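Local structure of phenol hydroxylase component phN (Pseudomonas stutzeri, 3U52) at residues A[79-88]-A[150-158]; A[87-97]-A[213-222]. The protein probably forms the diiron-bearing hydroxylase subunit of a multicomponent phenol hydroxylase, which would use molecular oxygen to hydroxylate phenol. All coordinates share one frame; numbering follows the deposited sequence.

Contact 1: residues A[79-88]-A[150-158]; sequences FAQNNGHQNI and SHYNKHFNG. With CU (copper (II) ion), chain J.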
loop_
_atom_site.group_PDB
_atom_site.type_symbol
_atom_site.label_atom_id
_atom_site.label_comp_id
_atom_site.label_asym_id
_atom_site.label_seq_id
_atom_site.Cartn_x
_atom_site.Cartn_y
_atom_site.Cartn_z
ATOM N N PHE A 79 5.644 0.644 7.105
ATOM C CA PHE A 79 7.040 0.539 7.541
ATOM C C PHE A 79 7.265 1.367 8.785
ATOM O O PHE A 79 7.791 0.852 9.784
ATOM C CB PHE A 79 7.973 0.965 6.394
ATOM C CG PHE A 79 9.432 0.933 6.739
ATOM C CD1 PHE A 79 10.155 -0.229 6.623
ATOM C CD2 PHE A 79 10.083 2.098 7.158
ATOM C CE1 PHE A 79 11.543 -0.257 6.943
ATOM C CE2 PHE A 79 11.445 2.074 7.472
ATOM C CZ PHE A 79 12.158 0.898 7.360
ATOM N N ALA A 80 6.840 2.632 8.741
ATOM C CA ALA A 80 6.978 3.580 9.832
ATOM C C ALA A 80 6.124 3.217 11.058
ATOM O O ALA A 80 6.627 3.297 12.194
ATOM C CB ALA A 80 6.628 5.008 9.351
ATOM N N GLN A 81 4.848 2.865 10.817
ATOM C CA GLN A 81 3.912 2.485 11.876
ATOM C C GLN A 81 4.408 1.227 12.620
ATOM O O GLN A 81 4.255 1.144 13.847
ATOM C CB GLN A 81 2.427 2.425 11.386
ATOM C CG GLN A 81 1.683 1.047 11.303
ATOM C CD GLN A 81 0.732 0.861 10.009
ATOM O OE1 GLN A 81 0.208 1.854 9.430
ATOM N NE2 GLN A 81 0.525 -0.438 9.579
ATOM N N ASN A 82 5.058 0.311 11.893
ATOM C CA ASN A 82 5.592 -0.931 12.457
ATOM C C ASN A 82 7.083 -0.930 12.830
ATOM O O ASN A 82 7.679 -1.995 13.051
ATOM C CB ASN A 82 5.205 -2.121 11.579
ATOM C CG ASN A 82 3.676 -2.306 11.534
ATOM O OD1 ASN A 82 3.060 -2.652 12.548
ATOM N ND2 ASN A 82 3.063 -1.989 10.389
ATOM N N ASN A 83 7.666 0.266 12.934
ATOM C CA ASN A 83 9.087 0.437 13.237
ATOM C C ASN A 83 9.964 -0.525 12.488
ATOM O O ASN A 83 10.726 -1.300 13.063
ATOM C CB ASN A 83 9.313 0.360 14.737
ATOM C CG ASN A 83 8.772 1.567 15.445
ATOM O OD1 ASN A 83 9.114 2.733 15.126
ATOM N ND2 ASN A 83 7.892 1.314 16.393
ATOM N N GLY A 84 9.834 -0.482 11.172
ATOM C CA GLY A 84 10.545 -1.381 10.326
ATOM C C GLY A 84 12.052 -1.180 10.326
ATOM O O GLY A 84 12.773 -2.072 9.898
ATOM N N HIS A 85 12.537 -0.032 10.799
ATOM C CA HIS A 85 13.992 0.201 10.901
ATOM C C HIS A 85 14.625 -0.838 11.884
ATOM O O HIS A 85 15.824 -1.166 11.803
ATOM C CB HIS A 85 14.255 1.626 11.373
ATOM C CG HIS A 85 13.743 1.888 12.758
ATOM N ND1 HIS A 85 12.405 2.097 13.029
ATOM C CD2 HIS A 85 14.369 1.883 13.955
ATOM C CE1 HIS A 85 12.237 2.253 14.332
ATOM N NE2 HIS A 85 13.416 2.129 14.916
ATOM N N GLN A 86 13.796 -1.405 12.779
ATOM C CA GLN A 86 14.293 -2.399 13.730
ATOM C C GLN A 86 14.628 -3.732 13.078
ATOM O O GLN A 86 15.317 -4.554 13.671
ATOM C CB GLN A 86 13.323 -2.551 14.897
ATOM C CG GLN A 86 13.054 -1.208 15.649
ATOM C CD GLN A 86 12.120 -1.397 16.820
ATOM O OE1 GLN A 86 11.428 -2.426 16.905
ATOM N NE2 GLN A 86 12.063 -0.411 17.715
ATOM N N ASN A 87 14.169 -3.933 11.845
ATOM C CA ASN A 87 14.375 -5.211 11.146
ATOM C C ASN A 87 15.518 -5.244 10.143
ATOM O O ASN A 87 15.734 -6.267 9.506
ATOM C CB ASN A 87 13.087 -5.660 10.459
ATOM C CG ASN A 87 11.940 -5.838 11.447
ATOM O OD1 ASN A 87 10.779 -5.540 11.142
ATOM N ND2 ASN A 87 12.266 -6.319 12.634
ATOM N N ILE A 88 16.287 -4.166 10.043
ATOM C CA ILE A 88 17.484 -4.204 9.217
ATOM C C ILE A 88 18.523 -5.148 9.830
ATOM O O ILE A 88 18.433 -5.500 11.012
ATOM C CB ILE A 88 18.097 -2.784 8.932
ATOM C CG1 ILE A 88 18.473 -2.045 10.225
ATOM C CG2 ILE A 88 17.164 -1.932 7.999
ATOM C CD1 ILE A 88 19.188 -0.697 9.987
ATOM N N SER A 150 12.803 9.290 5.525
ATOM C CA SER A 150 12.276 10.115 6.579
ATOM C C SER A 150 12.314 9.413 7.926
ATOM O O SER A 150 12.728 9.987 8.923
ATOM C CB SER A 150 10.844 10.487 6.258
ATOM O OG SER A 150 10.465 11.545 7.109
ATOM N N HIS A 151 11.919 8.151 7.928
ATOM C CA HIS A 151 11.765 7.407 9.161
ATOM C C HIS A 151 13.166 7.016 9.656
ATOM O O HIS A 151 13.387 6.955 10.868
ATOM C CB HIS A 151 10.891 6.161 8.918
ATOM C CG HIS A 151 10.597 5.378 10.170
ATOM N ND1 HIS A 151 9.717 5.824 11.135
ATOM C CD2 HIS A 151 11.098 4.206 10.627
ATOM C CE1 HIS A 151 9.641 4.927 12.103
ATOM N NE2 HIS A 151 10.467 3.934 11.812
ATOM N N TYR A 152 14.111 6.824 8.739
ATOM C CA TYR A 152 15.509 6.518 9.152
ATOM C C TYR A 152 16.138 7.719 9.848
ATOM O O TYR A 152 16.842 7.567 10.854
ATOM C CB TYR A 152 16.373 6.017 7.997
ATOM C CG TYR A 152 16.062 4.591 7.565
ATOM C CD1 TYR A 152 15.325 4.330 6.419
ATOM C CD2 TYR A 152 16.553 3.499 8.308
ATOM C CE1 TYR A 152 15.060 2.995 6.019
ATOM C CE2 TYR A 152 16.270 2.198 7.959
ATOM C CZ TYR A 152 15.540 1.942 6.804
ATOM O OH TYR A 152 15.281 0.625 6.472
ATOM N N ASN A 153 15.851 8.911 9.316
ATOM C CA ASN A 153 16.281 10.189 9.884
ATOM C C ASN A 153 15.780 10.416 11.315
ATOM O O ASN A 153 16.462 11.060 12.130
ATOM C CB ASN A 153 15.838 11.365 8.991
ATOM C CG ASN A 153 16.189 12.721 9.609
ATOM O OD1 ASN A 153 15.293 13.554 9.916
ATOM N ND2 ASN A 153 17.469 12.941 9.835
ATOM N N LYS A 154 14.602 9.896 11.644
ATOM C CA LYS A 154 14.138 9.984 13.042
ATOM C C LYS A 154 14.903 9.127 14.044
ATOM O O LYS A 154 14.837 9.406 15.270
ATOM C CB LYS A 154 12.658 9.640 13.129
ATOM C CG LYS A 154 11.833 10.543 12.205
ATOM C CD LYS A 154 10.350 10.299 12.349
ATOM C CE LYS A 154 9.618 11.043 11.262
ATOM N NZ LYS A 154 8.137 11.003 11.514
ATOM N N HIS A 155 15.596 8.095 13.574
ATOM C CA HIS A 155 16.168 7.100 14.494
ATOM C C HIS A 155 17.686 6.942 14.414
ATOM O O HIS A 155 18.271 6.228 15.253
ATOM C CB HIS A 155 15.513 5.727 14.289
ATOM C CG HIS A 155 14.083 5.696 14.736
ATOM N ND1 HIS A 155 13.732 5.572 16.066
ATOM C CD2 HIS A 155 12.923 5.843 14.048
ATOM C CE1 HIS A 155 12.416 5.651 16.188
ATOM N NE2 HIS A 155 11.896 5.792 14.975
ATOM N N PHE A 156 18.283 7.533 13.377
ATOM C CA PHE A 156 19.727 7.400 13.107
ATOM C C PHE A 156 20.367 8.769 12.782
ATOM O O PHE A 156 19.666 9.693 12.399
ATOM C CB PHE A 156 19.998 6.388 11.962
ATOM C CG PHE A 156 19.537 4.968 12.279
ATOM C CD1 PHE A 156 20.336 4.099 13.023
ATOM C CD2 PHE A 156 18.273 4.539 11.877
ATOM C CE1 PHE A 156 19.898 2.803 13.347
ATOM C CE2 PHE A 156 17.810 3.239 12.157
ATOM C CZ PHE A 156 18.631 2.356 12.892
ATOM N N ASN A 157 21.688 8.885 12.932
ATOM C CA ASN A 157 22.341 10.198 12.805
ATOM C C ASN A 157 22.834 10.316 11.376
ATOM O O ASN A 157 22.808 9.345 10.653
ATOM C CB ASN A 157 23.456 10.355 13.853
ATOM C CG ASN A 157 22.902 10.530 15.289
ATOM O OD1 ASN A 157 21.934 11.258 15.488
ATOM N ND2 ASN A 157 23.497 9.835 16.275
ATOM N N GLY A 158 23.207 11.512 10.942
ATOM C CA GLY A 158 23.853 11.684 9.668
ATOM C C GLY A 158 22.923 11.821 8.466
ATOM O O GLY A 158 23.392 11.993 7.342
HETATM CU CU CU J . 15.329 5.168 17.349
#
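The rings of His85 and His155 lie face to face, with centroids 3.9 Å apart and planes only 12° from parallel. Gln86 CG covers the opposite face of the His85 ring, so this imidazole is sandwiched between its own neighbour and the helix 125-155. The His151 ring is flanked in the same manner: Ala80 CA sits over the centre of one face in a CH-pi contact, 3.8 Å from the centroid, and His155 CD2 lies over the other, nearer the rim. At the His151 edge, NE2 shares a bent hydrogen bond (132°) with His85 ND1 at 2.9 Å, in which either nitrogen could be the donor. Asn83 OD1 lies in plane at the edges of both rings. With CG between the backbone N and the carbonyl carbon (chi1 64°), the His85 imidazole is carried toward helix 125-155, where it meets His151 and His155. Deeper in, Phe79 CZ meets Tyr152 CZ at 3.6 Å, the rings oblique, while the Tyr152 hydroxyl is probably hydrogen-bonded to Asp219. The edge of the Phe156 ring meets His85 CB. His155 also binds copper through ND1 at 2.1 Å, and the stack thus includes one ligand of a copper site to which His494 supplies another. Helix 58-81 ends beside this aromatic cluster in a Schellman motif, with Gly84 N bonded to Phe79 O, Asn83 N to Ala80 O, and Asn83 at C-prime.

Contact 2: residues A[87-97]-A[213-222]; sequences NISDARYVNAL and GAAYNGDMAT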
loop_
_atom_site.group_PDB
_atom_site.type_symbol
_atom_site.label_atom_id
_atom_site.label_comp_id
_atom_site.label_asym_id
_atom_site.label_seq_id
_atom_site.Cartn_x
_atom_site.Cartn_y
_atom_site.Cartn_z
ATOM N N ASN A 87 14.169 -3.933 11.845
ATOM C CA ASN A 87 14.375 -5.211 11.146
ATOM C C ASN A 87 15.518 -5.244 10.143
ATOM O O ASN A 87 15.734 -6.267 9.506
ATOM C CB ASN A 87 13.087 -5.660 10.459
ATOM C CG ASN A 87 11.940 -5.838 11.447
ATOM O OD1 ASN A 87 10.779 -5.540 11.142
ATOM N ND2 ASN A 87 12.266 -6.319 12.634
ATOM N N ILE A 88 16.287 -4.166 10.043
ATOM C CA ILE A 88 17.484 -4.204 9.217
ATOM C C ILE A 88 18.523 -5.148 9.830
ATOM O O ILE A 88 18.433 -5.500 11.012
ATOM C CB ILE A 88 18.097 -2.784 8.932
ATOM C CG1 ILE A 88 18.473 -2.045 10.225
ATOM C CG2 ILE A 88 17.164 -1.932 7.999
ATOM C CD1 ILE A 88 19.188 -0.697 9.987
ATOM N N SER A 89 19.478 -5.592 9.024
ATOM C CA SER A 89 20.499 -6.565 9.460
ATOM C C SER A 89 21.332 -6.041 10.670
ATOM O O SER A 89 21.574 -6.792 11.634
ATOM C CB SER A 89 21.403 -6.927 8.286
ATOM O OG SER A 89 21.906 -5.728 7.694
ATOM N N ASP A 90 21.726 -4.765 10.612
ATOM C CA ASP A 90 22.608 -4.109 11.622
ATOM C C ASP A 90 22.628 -2.627 11.330
ATOM O O ASP A 90 22.510 -2.222 10.167
ATOM C CB ASP A 90 24.054 -4.627 11.493
ATOM C CG ASP A 90 24.970 -4.077 12.596
ATOM O OD1 ASP A 90 25.734 -3.139 12.342
ATOM O OD2 ASP A 90 24.844 -4.537 13.747
ATOM N N ALA A 91 22.784 -1.803 12.364
ATOM C CA ALA A 91 22.776 -0.357 12.196
ATOM C C ALA A 91 23.944 0.141 11.305
ATOM O O ALA A 91 23.836 1.248 10.763
ATOM C CB ALA A 91 22.790 0.344 13.514
ATOM N N ARG A 92 25.011 -0.663 11.129
ATOM C CA ARG A 92 26.101 -0.289 10.204
ATOM C C ARG A 92 25.501 0.000 8.831
ATOM O O ARG A 92 26.001 0.848 8.083
ATOM C CB ARG A 92 27.183 -1.380 10.044
ATOM C CG ARG A 92 28.089 -1.554 11.286
ATOM C CD ARG A 92 29.163 -2.667 11.087
ATOM N NE ARG A 92 28.542 -3.931 10.668
ATOM C CZ ARG A 92 29.181 -5.011 10.188
ATOM N NH1 ARG A 92 30.509 -5.002 10.025
ATOM N NH2 ARG A 92 28.486 -6.111 9.843
ATOM N N TYR A 93 24.439 -0.735 8.487
ATOM C CA TYR A 93 23.800 -0.626 7.161
ATOM C C TYR A 93 23.315 0.789 6.904
ATOM O O TYR A 93 23.308 1.229 5.755
ATOM C CB TYR A 93 22.608 -1.620 7.038
ATOM C CG TYR A 93 21.701 -1.326 5.836
ATOM C CD1 TYR A 93 22.019 -1.800 4.537
ATOM C CD2 TYR A 93 20.563 -0.537 5.973
ATOM C CE1 TYR A 93 21.191 -1.520 3.448
ATOM C CE2 TYR A 93 19.740 -0.247 4.898
ATOM C CZ TYR A 93 20.035 -0.741 3.658
ATOM O OH TYR A 93 19.183 -0.385 2.627
ATOM N N VAL A 94 22.884 1.513 7.942
ATOM C CA VAL A 94 22.277 2.825 7.735
ATOM C C VAL A 94 23.321 3.828 7.131
ATOM O O VAL A 94 22.940 4.788 6.453
ATOM C CB VAL A 94 21.629 3.347 8.996
ATOM C CG1 VAL A 94 20.944 4.728 8.782
ATOM C CG2 VAL A 94 20.622 2.301 9.521
ATOM N N ASN A 95 24.605 3.548 7.321
ATOM C CA ASN A 95 25.650 4.346 6.680
ATOM C C ASN A 95 25.598 4.410 5.155
ATOM O O ASN A 95 25.964 5.429 4.588
ATOM C CB ASN A 95 27.006 3.939 7.228
ATOM C CG ASN A 95 27.089 4.235 8.735
ATOM O OD1 ASN A 95 27.188 5.383 9.133
ATOM N ND2 ASN A 95 26.963 3.209 9.557
ATOM N N ALA A 96 25.080 3.363 4.528
ATOM C CA ALA A 96 24.842 3.354 3.108
ATOM C C ALA A 96 23.768 4.377 2.798
ATOM O O ALA A 96 23.854 5.051 1.786
ATOM C CB ALA A 96 24.414 2.028 2.675
ATOM N N LEU A 97 22.791 4.548 3.686
ATOM C CA LEU A 97 21.694 5.519 3.436
ATOM C C LEU A 97 22.085 6.985 3.675
ATOM O O LEU A 97 21.518 7.913 3.046
ATOM C CB LEU A 97 20.420 5.129 4.219
ATOM C CG LEU A 97 19.884 3.681 4.034
ATOM C CD1 LEU A 97 18.665 3.419 4.947
ATOM C CD2 LEU A 97 19.552 3.319 2.567
ATOM N N GLY A 213 21.157 -4.468 -2.170
ATOM C CA GLY A 213 21.661 -4.334 -0.787
ATOM C C GLY A 213 20.509 -4.157 0.202
ATOM O O GLY A 213 20.504 -4.762 1.281
ATOM N N ALA A 214 19.551 -3.315 -0.148
ATOM C CA ALA A 214 18.337 -3.153 0.643
ATOM C C ALA A 214 17.611 -4.484 0.832
ATOM O O ALA A 214 17.203 -4.800 1.946
ATOM C CB ALA A 214 17.400 -2.123 0.003
ATOM N N ALA A 215 17.463 -5.245 -0.252
ATOM C CA ALA A 215 16.738 -6.520 -0.216
ATOM C C ALA A 215 17.474 -7.503 0.686
ATOM O O ALA A 215 16.823 -8.198 1.420
ATOM C CB ALA A 215 16.559 -7.112 -1.601
ATOM N N TYR A 216 18.813 -7.521 0.683
ATOM C CA TYR A 216 19.570 -8.496 1.509
ATOM C C TYR A 216 19.749 -8.056 2.964
ATOM O O TYR A 216 20.260 -8.827 3.778
ATOM C CB TYR A 216 20.934 -8.779 0.909
ATOM C CG TYR A 216 20.975 -9.641 -0.349
ATOM C CD1 TYR A 216 20.061 -9.480 -1.378
ATOM C CD2 TYR A 216 22.002 -10.577 -0.516
ATOM C CE1 TYR A 216 20.136 -10.260 -2.532
ATOM C CE2 TYR A 216 22.080 -11.365 -1.655
ATOM C CZ TYR A 216 21.160 -11.190 -2.665
ATOM O OH TYR A 216 21.268 -11.999 -3.787
ATOM N N ASN A 217 19.370 -6.818 3.277
ATOM C CA ASN A 217 19.625 -6.271 4.565
ATOM C C ASN A 217 18.383 -5.790 5.289
ATOM O O ASN A 217 18.478 -5.052 6.272
ATOM C CB ASN A 217 20.724 -5.196 4.492
ATOM C CG ASN A 217 22.058 -5.790 4.176
ATOM O OD1 ASN A 217 22.793 -6.188 5.084
ATOM N ND2 ASN A 217 22.345 -5.964 2.896
ATOM N N GLY A 218 17.211 -6.153 4.777
ATOM C CA GLY A 218 15.968 -5.981 5.537
ATOM C C GLY A 218 15.338 -4.611 5.470
ATOM O O GLY A 218 14.462 -4.242 6.318
ATOM N N ASP A 219 15.738 -3.846 4.455
ATOM C CA ASP A 219 15.307 -2.444 4.365
ATOM C C ASP A 219 14.144 -2.397 3.362
ATOM O O ASP A 219 14.345 -2.263 2.141
ATOM C CB ASP A 219 16.494 -1.566 3.943
ATOM C CG ASP A 219 16.115 -0.103 3.678
ATOM O OD1 ASP A 219 15.003 0.346 4.038
ATOM O OD2 ASP A 219 16.966 0.621 3.111
ATOM N N MET A 220 12.934 -2.556 3.893
ATOM C CA MET A 220 11.742 -2.642 3.070
ATOM C C MET A 220 11.420 -1.342 2.362
ATOM O O MET A 220 10.960 -1.368 1.213
ATOM C CB MET A 220 10.553 -3.059 3.907
ATOM C CG MET A 220 9.261 -3.167 3.105
ATOM S SD MET A 220 7.842 -3.586 4.182
ATOM C CE MET A 220 8.398 -5.142 4.874
ATOM N N ALA A 221 11.669 -0.216 3.010
ATOM C CA ALA A 221 11.430 1.092 2.378
ATOM C C ALA A 221 12.216 1.308 1.098
ATOM O O ALA A 221 11.661 1.694 0.056
ATOM C CB ALA A 221 11.699 2.232 3.365
ATOM N N THR A 222 13.524 1.080 1.180
ATOM C CA THR A 222 14.425 1.272 0.031
ATOM C C THR A 222 14.089 0.252 -1.094
ATOM O O THR A 222 13.991 0.602 -2.308
ATOM C CB THR A 222 15.923 1.245 0.514
ATOM O OG1 THR A 222 16.150 2.328 1.446
ATOM C CG2 THR A 222 16.947 1.318 -0.664
#
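Asn217 fits against both Ser89 and Tyr93, its amide plane within 13° of the tyrosine ring and its CB 3.6 Å from Tyr93 CD1. The amide is held at both ends: OD1 accepts from Ser89 OG at 2.8 Å, in the carbonyl plane and on a lone pair, while ND2 donates nearly straight (166°) to Gly213 O, 2.7 Å away. Asn286 N is a second donor to OD1, so several bonds fix the rotation of this buried group. Its backbone carbonyl is used as well, accepting Ser89 N from above the carbonyl plane and receiving a CA-H...O contact from Ile88 CA at 3.2 Å.

Tyr93, with CG anti to the backbone N (chi1 166°), projects inward between the end of helix 187-216 and the start of helix 220-250. Those helices belong to the bundle that carries the diiron centre, and the turn joining them has Asp219 as the N-cap of the second, through a weak bond from Thr222 N to Asp219 OD1. The Tyr93 hydroxyl appears to donate to Asp219 OD2, in plane at the ring edge, but this very short bond is doubtful because the position of OD2 is unsure. Leu97 closes this inner side, bringing CD2 to 3.7 Å from Thr222 OG1, and Thr222 itself lines a xenon pocket.

Toward the surface the fit is looser. Partly exposed Asn87 approaches through its backbone, while its side chain packs on Asn87 of the second subunit. Gly218, at positive phi, lets the two backbones come close, its CA 4.4 Å from Ile88 CA.

Both contacts are largely buried, with partly exposed margins, and share Asn87 and Ile88, where the chain passes from the end of helix 58-81 toward helix 94-103. Contact 1 sets this connection against the end of helix 125-155 and relies on imidazole and phenyl rings beside a copper ion. Contact 2 sets it, with the start of helix 94-103, against the turn between helices 187-216 and 220-250, and depends more on amide, hydroxyl and carboxylate bonds near a xenon pocket. The probable bond between Tyr152 and Asp219 joins the two contacts, while Leu97 packs on Tyr152 and Val94 on Phe156. Both also touch the second subunit.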